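Local structure of cDNA FLJ56608, highly similar to Homo sapiens chloride channel, calcium activated, family member 1 (CLCA1), mRNA (Homo sapiens, 6PYO) at residues Val12-Gly17 / Val49-Ala54; Thr85-Gly90 / Asn118-Cys123; Leu111-Glu116 / Gln145-Leu150. The protein is a secreted, self-cleaving metalloprotease that may take part in calcium-activated chloride conductance, represented here by its calcium-binding von Willebrand factor type A (VWA) domain. All coordinates share one frame; numbering follows the deposited sequence.

Overall arrangement
All three contacts lie in one VWA domain, whose mixed sheet places strand 8-14 between strands 45-51 and 108-113. Along the chain, contact 1 closes before the other two open, whereas contacts 2 and 3 cross, their segments alternating. Contact 1 joins strands 8-14 and 45-51; contact 2 ties the start of helix 87-99 to the loop after strand 108-113; contact 3 packs helix 145-152 on that strand. Their centres are about 11 Å (1 and 2), 13 Å (1 and 3) and 9 Å (2 and 3) apart. Contacts 1 and 2 both supply calcium ligands, and contact 3 holds a second-shell aspartate, so the metal site is assembled from loops, two of them at the C-terminal ends of central parallel strands.

Contact 1: residues Val12-Gly17 / Val49-Ala54; sequences VLDKSG and VTFDSA. With CA (calcium ion), chain C.
Phe-51 lies against Asp-14 in the tightest part of this contact, ring atom CZ of Phe-51 coming within 3.3 Å of CB of Asp-14. The CA of Asp-14 sits over one ring face, 3.7 Å from the centroid and offset toward the rim, a CH-pi contact. With chi1 at 68°, CG of Phe-51 takes the crowded position between its backbone N and carbonyl carbon, which folds the ring across strand 12-14. The carboxylate of Asp-14 is inclined 37° to the ring, and CG1 of Val-12 adds an oblique contact. Beneath this packing the strands run parallel, their axes 4.6 Å apart at closest and 27° from exact alignment. Leu-13 N donates to Val-49 O at 2.8 Å; Phe-51 N returns a bond to Leu-13 O, and Lys-15 N reaches Phe-51 O.

Beyond the strand ends the contact becomes looser and partly exposed. Lys-15 and Asp-52 lie side by side, pointing the same way, and close a salt bridge of 2.7 Å from NZ of Lys-15 to the anti lone pair of OD2 of Asp-52. Each end has a further partner: Ser-82 O for the lysine, His-56 NE2 for the aspartate.

Asp-14 OD1 accepts twice from Ser-16, from the backbone N in an Asx turn and, through its syn lone pair, from OG at 2.6 Å; its OD2 bonds to Thr-113 OG1. Ser-16 OG binds calcium at 2.3 Å. This is the Asp-x-Ser-x-Ser signature of a metal ion-dependent adhesion site: the serine hydroxyl donates to Asp-14 while its oxygen binds the calcium, an arrangement that would be expected to polarise the hydroxyl, and the carboxylate acts as a second-shell anchor.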
ATOM      1  N   VAL A  12      -0.127  -1.526   0.336  1.00 33.43           N
ATOM      2  CA  VAL A  12       0.707  -1.526   1.528  1.00 40.50           C
ATOM      3  C   VAL A  12      -0.202  -1.152   2.690  1.00 35.27           C
ATOM      4  O   VAL A  12      -0.737  -0.033   2.749  1.00 35.81           O
ATOM      5  CB  VAL A  12       1.901  -0.582   1.390  1.00 35.82           C
ATOM      6  CG1 VAL A  12       2.748  -0.642   2.641  1.00 36.50           C
ATOM      7  CG2 VAL A  12       2.729  -1.010   0.183  1.00 30.63           C
ATOM      8  N   LEU A  13      -0.437  -2.122   3.570  1.00 32.89           N
ATOM      9  CA  LEU A  13      -1.572  -2.076   4.479  1.00 31.76           C
ATOM     10  C   LEU A  13      -1.054  -2.080   5.915  1.00 29.82           C
ATOM     11  O   LEU A  13      -0.414  -3.045   6.339  1.00 31.94           O
ATOM     12  CB  LEU A  13      -2.494  -3.265   4.233  1.00 38.22           C
ATOM     13  CG  LEU A  13      -2.989  -3.391   2.792  1.00 37.06           C
ATOM     14  CD1 LEU A  13      -3.817  -4.632   2.665  1.00 41.64           C
ATOM     15  CD2 LEU A  13      -3.773  -2.167   2.389  1.00 41.90           C
ATOM     16  N   ASP A  14      -1.408  -1.048   6.662  1.00 32.64           N
ATOM     17  CA  ASP A  14      -1.023  -0.901   8.064  1.00 32.73           C
ATOM     18  C   ASP A  14      -1.904  -1.792   8.930  1.00 33.42           C
ATOM     19  O   ASP A  14      -3.121  -1.574   9.016  1.00 37.78           O
ATOM     20  CB  ASP A  14      -1.171   0.572   8.416  1.00 35.93           C
ATOM     21  CG  ASP A  14      -0.608   0.925   9.783  1.00 43.74           C
ATOM     22  OD1 ASP A  14      -0.499   0.022  10.644  1.00 31.83           O
ATOM     23  OD2 ASP A  14      -0.316   2.127   9.961  1.00 34.71           O
ATOM     24  N   LYS A  15      -1.307  -2.833   9.540  1.00 38.65           N
ATOM     25  CA  LYS A  15      -2.016  -3.672  10.499  1.00 37.37           C
ATOM     26  C   LYS A  15      -1.472  -3.491  11.924  1.00 43.96           C
ATOM     27  O   LYS A  15      -1.622  -4.392  12.759  1.00 42.62           O
ATOM     28  CB  LYS A  15      -1.972  -5.154  10.091  1.00 33.73           C
ATOM     29  CG  LYS A  15      -0.546  -5.707   9.937  1.00 38.32           C
ATOM     30  CD  LYS A  15      -0.373  -7.129  10.424  1.00 52.59           C
ATOM     31  CE  LYS A  15      -0.828  -7.338  11.862  1.00 47.30           C
ATOM     32  NZ  LYS A  15       0.255  -7.069  12.850  1.00 45.16           N
ATOM     33  N   SER A  16      -0.843  -2.349  12.214  1.00 41.48           N
ATOM     34  CA  SER A  16      -0.204  -2.113  13.505  1.00 40.19           C
ATOM     35  C   SER A  16      -1.253  -1.921  14.594  1.00 38.68           C
ATOM     36  O   SER A  16      -2.444  -1.772  14.324  1.00 37.39           O
ATOM     37  CB  SER A  16       0.721  -0.903  13.417  1.00 39.72           C
ATOM     38  OG  SER A  16       0.014   0.311  13.166  1.00 37.51           O
ATOM     39  N   GLY A  17      -0.788  -1.887  15.857  1.00 45.89           N
ATOM     40  CA  GLY A  17      -1.722  -1.842  16.973  1.00 35.29           C
ATOM     41  C   GLY A  17      -2.611  -0.613  16.988  1.00 34.95           C
ATOM     42  O   GLY A  17      -3.777  -0.691  17.389  1.00 40.58           O
ATOM     43  N   VAL A  49       1.184  -6.106   0.565  1.00 33.79           N
ATOM     44  CA  VAL A  49       2.069  -6.127   1.722  1.00 38.15           C
ATOM     45  C   VAL A  49       1.293  -5.594   2.914  1.00 32.32           C
ATOM     46  O   VAL A  49       0.659  -4.547   2.808  1.00 34.21           O
ATOM     47  CB  VAL A  49       3.326  -5.276   1.468  1.00 30.78           C
ATOM     48  CG1 VAL A  49       4.131  -5.071   2.736  1.00 41.22           C
ATOM     49  CG2 VAL A  49       4.144  -5.912   0.358  1.00 37.41           C
ATOM     50  N   THR A  50       1.299  -6.332   4.034  1.00 32.87           N
ATOM     51  CA  THR A  50       0.908  -5.775   5.323  1.00 33.15           C
ATOM     52  C   THR A  50       2.149  -5.391   6.121  1.00 37.50           C
ATOM     53  O   THR A  50       3.269  -5.829   5.861  1.00 41.57           O
ATOM     54  CB  THR A  50       0.080  -6.745   6.163  1.00 37.67           C
ATOM     55  OG1 THR A  50       0.746  -7.992   6.163  1.00 42.32           O
ATOM     56  CG2 THR A  50      -1.317  -6.888   5.608  1.00 41.31           C
ATOM     57  N   PHE A  51       1.953  -4.569   7.126  1.00 35.42           N
ATOM     58  CA  PHE A  51       3.133  -4.235   7.899  1.00 36.33           C
ATOM     59  C   PHE A  51       2.697  -3.875   9.308  1.00 39.26           C
ATOM     60  O   PHE A  51       1.619  -3.292   9.504  1.00 37.90           O
ATOM     61  CB  PHE A  51       3.953  -3.101   7.273  1.00 36.89           C
ATOM     62  CG  PHE A  51       3.264  -1.776   7.301  1.00 39.96           C
ATOM     63  CD1 PHE A  51       3.417  -0.909   8.388  1.00 41.59           C
ATOM     64  CD2 PHE A  51       2.468  -1.384   6.236  1.00 41.25           C
ATOM     65  CE1 PHE A  51       2.774   0.316   8.407  1.00 40.87           C
ATOM     66  CE2 PHE A  51       1.815  -0.170   6.242  1.00 38.09           C
ATOM     67  CZ  PHE A  51       1.971   0.687   7.320  1.00 39.52           C
ATOM     68  N   ASP A  52       3.523  -4.305  10.252  1.00 39.82           N
ATOM     69  CA  ASP A  52       3.543  -3.713  11.628  1.00 44.15           C
ATOM     70  C   ASP A  52       4.918  -3.067  11.760  1.00 46.69           C
ATOM     71  O   ASP A  52       5.235  -2.150  11.006  1.00 42.21           O
ATOM     72  CB  ASP A  52       3.194  -4.766  12.667  1.00 42.97           C
ATOM     73  CG  ASP A  52       3.739  -6.157  12.338  1.00 46.02           C
ATOM     74  OD1 ASP A  52       4.982  -6.315  12.213  1.00 41.50           O
ATOM     75  OD2 ASP A  52       2.921  -7.092  12.195  1.00 43.43           O
ATOM     76  N   SER A  53       5.742  -3.513  12.717  1.00 41.03           N
ATOM     77  CA  SER A  53       7.154  -3.134  12.779  1.00 45.13           C
ATOM     78  C   SER A  53       7.971  -3.753  11.652  1.00 37.46           C
ATOM     79  O   SER A  53       9.061  -3.265  11.358  1.00 46.35           O
ATOM     80  CB  SER A  53       7.767  -3.541  14.151  1.00 39.85           C
ATOM     81  OG  SER A  53       7.644  -4.937  14.409  1.00 44.96           O
ATOM     82  N   ALA A  54       7.452  -4.783  10.993  1.00 44.85           N
ATOM     83  CA  ALA A  54       8.079  -5.395   9.829  1.00 44.24           C
ATOM     84  C   ALA A  54       7.008  -5.640   8.766  1.00 40.06           C
ATOM     85  O   ALA A  54       5.806  -5.616   9.049  1.00 39.17           O
ATOM     86  CB  ALA A  54       8.781  -6.717  10.222  1.00 41.23           C
TER
HETATM   87 CA    CA C 701       0.575   2.306  14.261  1.00 38.97          CA
HETATM   88  O   HOH W   1       1.403   4.222  15.452  1.00 46.14           O
HETATM   89  O   HOH W   2       0.198   3.298  12.146  1.00 36.31           O

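Contact 2: residues Thr85-Gly90 / Asn118-Cys123; sequences TSICSG and NTISGC. With CA (calcium ion), chain C.
Cys-88 and Cys-123 form the covalent link of this contact, a disulfide with the SG atoms 2.1 Å apart and chi3 at -74°. The two sulfurs leave their backbones differently: SG of Cys-88 stands beside its backbone N (chi1 -77°), SG of Cys-123 between N and carbonyl carbon (chi1 46°). SG of Cys-88 also lies 3.1 Å from Ile-120 O.

Apolar packing follows beside it, where Ile-87 and Ile-120 meet through their CD1 atoms at 3.7 Å.

The polar connection runs through one water, which accepts from Cys-88 N at 2.8 Å and donates to Thr-119 OG1, joining the first turn of the helix to the loop.

Metal coordination comes from Thr-85, whose OG1 binds calcium at 2.2 Å alongside Ser-16 and Ser-18 and two waters, as the threonine of a metal ion-dependent adhesion site does.

In the fold, the disulfide pins the N-terminal end of helix 87-99 to the loop that leads from strand 108-113 into helix 124-130. Ile-87 packs down on Leu-111 and Thr-113 of that strand, while both isoleucines also touch Leu-150 of helix 145-152.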
ATOM      1  N   THR A  85       4.844  -0.062  14.310  1.00 43.49           N
ATOM      2  CA  THR A  85       4.576   0.663  13.086  1.00 41.33           C
ATOM      3  C   THR A  85       5.884   0.958  12.367  1.00 44.55           C
ATOM      4  O   THR A  85       6.783   1.566  12.950  1.00 42.19           O
ATOM      5  CB  THR A  85       3.853   1.962  13.366  1.00 34.59           C
ATOM      6  OG1 THR A  85       2.626   1.690  14.055  1.00 32.68           O
ATOM      7  CG2 THR A  85       3.523   2.655  12.024  1.00 44.54           C
ATOM      8  N   SER A  86       5.976   0.551  11.085  1.00 38.74           N
ATOM      9  CA  SER A  86       7.059   1.024  10.219  1.00 39.07           C
ATOM     10  C   SER A  86       6.525   1.133   8.780  1.00 36.96           C
ATOM     11  O   SER A  86       6.556   0.171   8.010  1.00 36.80           O
ATOM     12  CB  SER A  86       8.277   0.116  10.307  1.00 41.47           C
ATOM     13  OG  SER A  86       9.289   0.561   9.421  1.00 42.81           O
ATOM     14  N   ILE A  87       6.056   2.333   8.428  1.00 36.71           N
ATOM     15  CA  ILE A  87       5.652   2.581   7.045  1.00 40.74           C
ATOM     16  C   ILE A  87       6.797   2.237   6.112  1.00 36.04           C
ATOM     17  O   ILE A  87       6.604   1.607   5.062  1.00 37.68           O
ATOM     18  CB  ILE A  87       5.175   4.034   6.867  1.00 44.17           C
ATOM     19  CG1 ILE A  87       3.810   4.170   7.542  1.00 45.79           C
ATOM     20  CG2 ILE A  87       5.138   4.373   5.378  1.00 46.51           C
ATOM     21  CD1 ILE A  87       3.217   5.543   7.510  1.00 50.66           C
ATOM     22  N   CYS A  88       8.019   2.616   6.494  1.00 38.85           N
ATOM     23  CA  CYS A  88       9.152   2.442   5.599  1.00 41.05           C
ATOM     24  C   CYS A  88       9.430   0.981   5.334  1.00 41.50           C
ATOM     25  O   CYS A  88       9.776   0.619   4.202  1.00 43.89           O
ATOM     26  CB  CYS A  88      10.396   3.151   6.149  1.00 47.83           C
ATOM     27  SG  CYS A  88      10.330   4.967   5.883  1.00 66.87           S
ATOM     28  N   SER A  89       9.272   0.110   6.348  1.00 37.13           N
ATOM     29  CA  SER A  89       9.414  -1.322   6.087  1.00 45.53           C
ATOM     30  C   SER A  89       8.408  -1.798   5.047  1.00 36.40           C
ATOM     31  O   SER A  89       8.713  -2.677   4.230  1.00 35.30           O
ATOM     32  CB  SER A  89       9.205  -2.163   7.361  1.00 42.41           C
ATOM     33  OG  SER A  89       9.969  -1.669   8.436  1.00 52.24           O
ATOM     34  N   GLY A  90       7.162  -1.310   5.149  1.00 34.04           N
ATOM     35  CA  GLY A  90       6.143  -1.714   4.208  1.00 39.18           C
ATOM     36  C   GLY A  90       6.452  -1.244   2.796  1.00 37.46           C
ATOM     37  O   GLY A  90       6.278  -1.996   1.838  1.00 36.77           O
ATOM     38  N   ASN A 118       6.596   8.438  12.984  1.00 57.53           N
ATOM     39  CA  ASN A 118       7.471   9.607  12.913  1.00 60.07           C
ATOM     40  C   ASN A 118       8.839   9.267  12.325  1.00 54.09           C
ATOM     41  O   ASN A 118       9.786  10.053  12.435  1.00 52.49           O
ATOM     42  CB  ASN A 118       7.609  10.253  14.304  1.00 62.33           C
ATOM     43  CG  ASN A 118       8.227   9.323  15.340  1.00 88.89           C
ATOM     44  OD1 ASN A 118       8.215   8.103  15.192  1.00 95.77           O
ATOM     45  ND2 ASN A 118       8.761   9.905  16.410  1.00 99.74           N
ATOM     46  N   THR A 119       8.958   8.106  11.696  1.00 53.76           N
ATOM     47  CA  THR A 119      10.205   7.690  11.076  1.00 53.75           C
ATOM     48  C   THR A 119      10.116   7.630   9.554  1.00 46.01           C
ATOM     49  O   THR A 119      11.001   7.042   8.920  1.00 46.09           O
ATOM     50  CB  THR A 119      10.627   6.323  11.610  1.00 52.98           C
ATOM     51  OG1 THR A 119       9.940   5.287  10.895  1.00 53.61           O
ATOM     52  CG2 THR A 119      10.296   6.207  13.105  1.00 70.37           C
ATOM     53  N   ILE A 120       9.091   8.243   8.961  1.00 50.13           N
ATOM     54  CA  ILE A 120       8.846   8.064   7.523  1.00 56.84           C
ATOM     55  C   ILE A 120       9.993   8.635   6.700  1.00 51.79           C
ATOM     56  O   ILE A 120      10.424   8.021   5.714  1.00 49.80           O
ATOM     57  CB  ILE A 120       7.501   8.681   7.106  1.00 47.09           C
ATOM     58  CG1 ILE A 120       6.343   8.053   7.889  1.00 50.98           C
ATOM     59  CG2 ILE A 120       7.282   8.486   5.602  1.00 53.67           C
ATOM     60  CD1 ILE A 120       4.997   8.725   7.692  1.00 51.65           C
ATOM     61  N   SER A 121      10.527   9.800   7.108  1.00 55.38           N
ATOM     62  CA  SER A 121      11.619  10.457   6.382  1.00 52.72           C
ATOM     63  C   SER A 121      12.758   9.500   6.082  1.00 51.12           C
ATOM     64  O   SER A 121      13.481   9.681   5.092  1.00 55.29           O
ATOM     65  CB  SER A 121      12.134  11.659   7.190  1.00 56.71           C
ATOM     66  OG  SER A 121      12.523  11.258   8.497  1.00 59.17           O
ATOM     67  N   GLY A 122      12.887   8.437   6.868  1.00 50.33           N
ATOM     68  CA  GLY A 122      13.973   7.502   6.679  1.00 49.50           C
ATOM     69  C   GLY A 122      13.958   6.768   5.358  1.00 59.96           C
ATOM     70  O   GLY A 122      14.970   6.151   5.005  1.00 57.80           O
ATOM     71  N   CYS A 123      12.841   6.783   4.619  1.00 51.27           N
ATOM     72  CA  CYS A 123      12.853   6.159   3.298  1.00 60.01           C
ATOM     73  C   CYS A 123      12.679   7.161   2.160  1.00 55.25           C
ATOM     74  O   CYS A 123      12.662   6.750   0.992  1.00 50.49           O
ATOM     75  CB  CYS A 123      11.786   5.050   3.198  1.00 57.31           C
ATOM     76  SG  CYS A 123      10.108   5.416   3.835  1.00 52.64           S
TER
HETATM   77 CA    CA C 701       0.575   2.306  14.261  1.00 38.97          CA
HETATM   78  O   HOH W   3       8.555   4.105   8.810  1.00 48.90           O
HETATM   79  O   HOH W   1       1.403   4.222  15.452  1.00 46.14           O
HETATM   80  O   HOH W   2       0.198   3.298  12.146  1.00 36.31           O

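Contact 3: residues Leu111-Glu116 / Gln145-Leu150; sequences LLTDGE and QELEEL
Leu-147 meets Thr-113 tip to tip, its CD1 lying 3.6 Å from CG2 of the threonine. A chi1 of -175° sends CG of Leu-147 away from the backbone N and extends the fork from the helix toward the strand. Both branches lie against the threonine methyl; beyond it CD1 reaches Leu-111 CD2 at 3.8 Å and CD2 comes to 4.1 Å from Gly-115 CA.

Leu-111 is likewise extended (chi1 -179°) and offers CD2 alone to the helix. That one methyl touches both leucines, since CD1 of Leu-150 approaches it at 3.7 Å. The Leu-111 and Leu-150 side chains cross at about a right angle.

Thr-113 is turned so that its methyl faces the helix and OG1 serves the turn. OG1 accepts from Gly-115 N at 2.9 Å, forming an ST turn, while keeping its hydrogen bond to Asp-14 OD2. The next residue repeats the pattern: Asp-114 OD1 takes Glu-116 N in an Asx turn, while OD2 hydrogen-bonds Ser-18 OG and forms a salt bridge with Arg-24.

Segments 111-113 and 145-150 run nearly antiparallel, at 165° with axes 11.2 Å apart, and no hydrogen bond crosses between them. This is the helix-on-sheet packing of the Rossmann-like VWA fold, in which the strand's C-terminal loop delivers second-shell Asp-114, through Ser-18, to the metal ion-dependent adhesion site.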
ATOM      1  N   LEU A 111      -1.065   3.154  -0.090  1.00 31.65           N
ATOM      2  CA  LEU A 111      -0.670   3.115   1.321  1.00 33.12           C
ATOM      3  C   LEU A 111      -1.879   3.432   2.186  1.00 34.79           C
ATOM      4  O   LEU A 111      -2.349   4.580   2.220  1.00 36.92           O
ATOM      5  CB  LEU A 111       0.456   4.109   1.586  1.00 32.50           C
ATOM      6  CG  LEU A 111       1.007   4.174   3.019  1.00 32.70           C
ATOM      7  CD1 LEU A 111       1.342   2.765   3.518  1.00 34.67           C
ATOM      8  CD2 LEU A 111       2.231   5.070   3.021  1.00 32.43           C
ATOM      9  N   LEU A 112      -2.403   2.417   2.869  1.00 34.19           N
ATOM     10  CA  LEU A 112      -3.574   2.589   3.719  1.00 34.86           C
ATOM     11  C   LEU A 112      -3.055   2.557   5.168  1.00 32.86           C
ATOM     12  O   LEU A 112      -2.535   1.525   5.639  1.00 32.96           O
ATOM     13  CB  LEU A 112      -4.636   1.517   3.449  1.00 36.87           C
ATOM     14  CG  LEU A 112      -5.151   1.399   1.988  1.00 38.85           C
ATOM     15  CD1 LEU A 112      -6.250   0.370   1.813  1.00 41.76           C
ATOM     16  CD2 LEU A 112      -5.661   2.713   1.466  1.00 43.90           C
ATOM     17  N   THR A 113      -3.135   3.694   5.850  1.00 35.91           N
ATOM     18  CA  THR A 113      -2.538   3.747   7.192  1.00 38.00           C
ATOM     19  C   THR A 113      -3.188   4.851   7.996  1.00 42.05           C
ATOM     20  O   THR A 113      -3.725   5.812   7.427  1.00 39.98           O
ATOM     21  CB  THR A 113      -1.024   4.006   7.121  1.00 39.26           C
ATOM     22  OG1 THR A 113      -0.447   4.127   8.430  1.00 40.29           O
ATOM     23  CG2 THR A 113      -0.783   5.337   6.380  1.00 33.66           C
ATOM     24  N   ASP A 114      -3.085   4.739   9.344  1.00 39.96           N
ATOM     25  CA  ASP A 114      -3.439   5.889  10.179  1.00 42.27           C
ATOM     26  C   ASP A 114      -2.338   6.946  10.199  1.00 41.50           C
ATOM     27  O   ASP A 114      -2.564   8.058  10.695  1.00 48.98           O
ATOM     28  CB  ASP A 114      -3.822   5.476  11.624  1.00 46.18           C
ATOM     29  CG  ASP A 114      -2.725   4.759  12.396  1.00 40.96           C
ATOM     30  OD1 ASP A 114      -1.517   4.947  12.173  1.00 42.00           O
ATOM     31  OD2 ASP A 114      -3.115   3.983  13.275  1.00 46.27           O
ATOM     32  N   GLY A 115      -1.155   6.639   9.676  1.00 38.55           N
ATOM     33  CA  GLY A 115      -0.100   7.622   9.557  1.00 42.70           C
ATOM     34  C   GLY A 115       0.634   7.972  10.832  1.00 46.70           C
ATOM     35  O   GLY A 115       1.470   8.879  10.813  1.00 50.22           O
ATOM     36  N   GLU A 116       0.404   7.244  11.921  1.00 52.07           N
ATOM     37  CA  GLU A 116       1.021   7.537  13.214  1.00 41.48           C
ATOM     38  C   GLU A 116       2.402   6.895  13.259  1.00 45.99           C
ATOM     39  O   GLU A 116       2.635   5.876  13.912  1.00 45.23           O
ATOM     40  CB  GLU A 116       0.111   7.049  14.327  1.00 44.99           C
ATOM     41  CG  GLU A 116      -1.166   7.829  14.324  1.00 41.43           C
ATOM     42  CD  GLU A 116      -2.213   7.298  15.253  1.00 47.24           C
ATOM     43  OE1 GLU A 116      -1.906   6.326  15.967  1.00 53.99           O
ATOM     44  OE2 GLU A 116      -3.345   7.860  15.267  1.00 54.25           O
ATOM     45  N   GLN A 145       2.926  14.441   9.155  1.00 59.66           N
ATOM     46  CA  GLN A 145       3.005  15.247   7.920  1.00 62.79           C
ATOM     47  C   GLN A 145       3.787  14.547   6.800  1.00 51.67           C
ATOM     48  O   GLN A 145       3.483  14.734   5.607  1.00 55.67           O
ATOM     49  CB  GLN A 145       3.647  16.608   8.237  1.00 65.01           C
ATOM     50  CG  GLN A 145       4.025  17.467   7.019  1.00 75.46           C
ATOM     51  CD  GLN A 145       2.825  18.023   6.252  1.00 85.53           C
ATOM     52  OE1 GLN A 145       1.697  18.029   6.742  1.00 95.62           O
ATOM     53  NE2 GLN A 145       3.076  18.495   5.032  1.00 92.08           N
ATOM     54  N   GLU A 146       4.731  13.682   7.158  1.00 52.81           N
ATOM     55  CA  GLU A 146       5.478  12.911   6.169  1.00 56.25           C
ATOM     56  C   GLU A 146       4.606  11.985   5.300  1.00 51.77           C
ATOM     57  O   GLU A 146       5.028  11.649   4.193  1.00 50.04           O
ATOM     58  CB  GLU A 146       6.567  12.104   6.888  1.00 51.37           C
ATOM     59  CG  GLU A 146       7.754  12.933   7.372  1.00 60.63           C
ATOM     60  CD  GLU A 146       7.574  13.482   8.783  1.00 62.72           C
ATOM     61  OE1 GLU A 146       6.430  13.511   9.287  1.00 56.01           O
ATOM     62  OE2 GLU A 146       8.588  13.877   9.392  1.00 80.79           O
ATOM     63  N   LEU A 147       3.402  11.603   5.747  1.00 53.16           N
ATOM     64  CA  LEU A 147       2.487  10.798   4.933  1.00 48.04           C
ATOM     65  C   LEU A 147       2.054  11.569   3.688  1.00 47.47           C
ATOM     66  O   LEU A 147       2.277  11.133   2.538  1.00 43.36           O
ATOM     67  CB  LEU A 147       1.276  10.409   5.794  1.00 43.07           C
ATOM     68  CG  LEU A 147       0.257   9.459   5.169  1.00 44.10           C
ATOM     69  CD1 LEU A 147       1.001   8.161   4.911  1.00 33.63           C
ATOM     70  CD2 LEU A 147      -1.010   9.231   5.927  1.00 40.57           C
ATOM     71  N   GLU A 148       1.445  12.745   3.914  1.00 53.18           N
ATOM     72  CA  GLU A 148       1.182  13.684   2.827  1.00 48.94           C
ATOM     73  C   GLU A 148       2.426  13.867   1.976  1.00 50.19           C
ATOM     74  O   GLU A 148       2.363  13.799   0.747  1.00 47.44           O
ATOM     75  CB  GLU A 148       0.708  15.038   3.375  1.00 63.06           C
ATOM     76  CG  GLU A 148       0.699  16.175   2.321  1.00 91.17           C
ATOM     77  CD  GLU A 148       0.288  17.554   2.879  1.00 83.00           C
ATOM     78  OE1 GLU A 148      -0.936  17.831   2.973  1.00 84.23           O
ATOM     79  OE2 GLU A 148       1.191  18.362   3.217  1.00 84.69           O
ATOM     80  N   GLU A 149       3.572  14.109   2.606  1.00 46.35           N
ATOM     81  CA  GLU A 149       4.753  14.369   1.786  1.00 50.74           C
ATOM     82  C   GLU A 149       5.131  13.171   0.925  1.00 51.95           C
ATOM     83  O   GLU A 149       5.684  13.346  -0.167  1.00 49.26           O
ATOM     84  CB  GLU A 149       5.935  14.805   2.652  1.00 53.01           C
ATOM     85  CG  GLU A 149       5.760  16.225   3.267  1.00 67.66           C
ATOM     86  CD  GLU A 149       5.500  17.327   2.236  1.00 93.64           C
ATOM     87  OE1 GLU A 149       6.279  17.436   1.263  1.00 85.58           O
ATOM     88  OE2 GLU A 149       4.511  18.084   2.400  1.00 93.87           O
ATOM     89  N   LEU A 150       4.863  11.946   1.389  1.00 45.88           N
ATOM     90  CA  LEU A 150       5.059  10.788   0.524  1.00 46.46           C
ATOM     91  C   LEU A 150       4.280  10.951  -0.773  1.00 44.41           C
ATOM     92  O   LEU A 150       4.805  10.706  -1.865  1.00 37.00           O
ATOM     93  CB  LEU A 150       4.615   9.501   1.223  1.00 45.44           C
ATOM     94  CG  LEU A 150       5.547   8.909   2.264  1.00 45.61           C
ATOM     95  CD1 LEU A 150       4.886   7.688   2.919  1.00 45.90           C
ATOM     96  CD2 LEU A 150       6.882   8.515   1.663  1.00 47.55           C
TER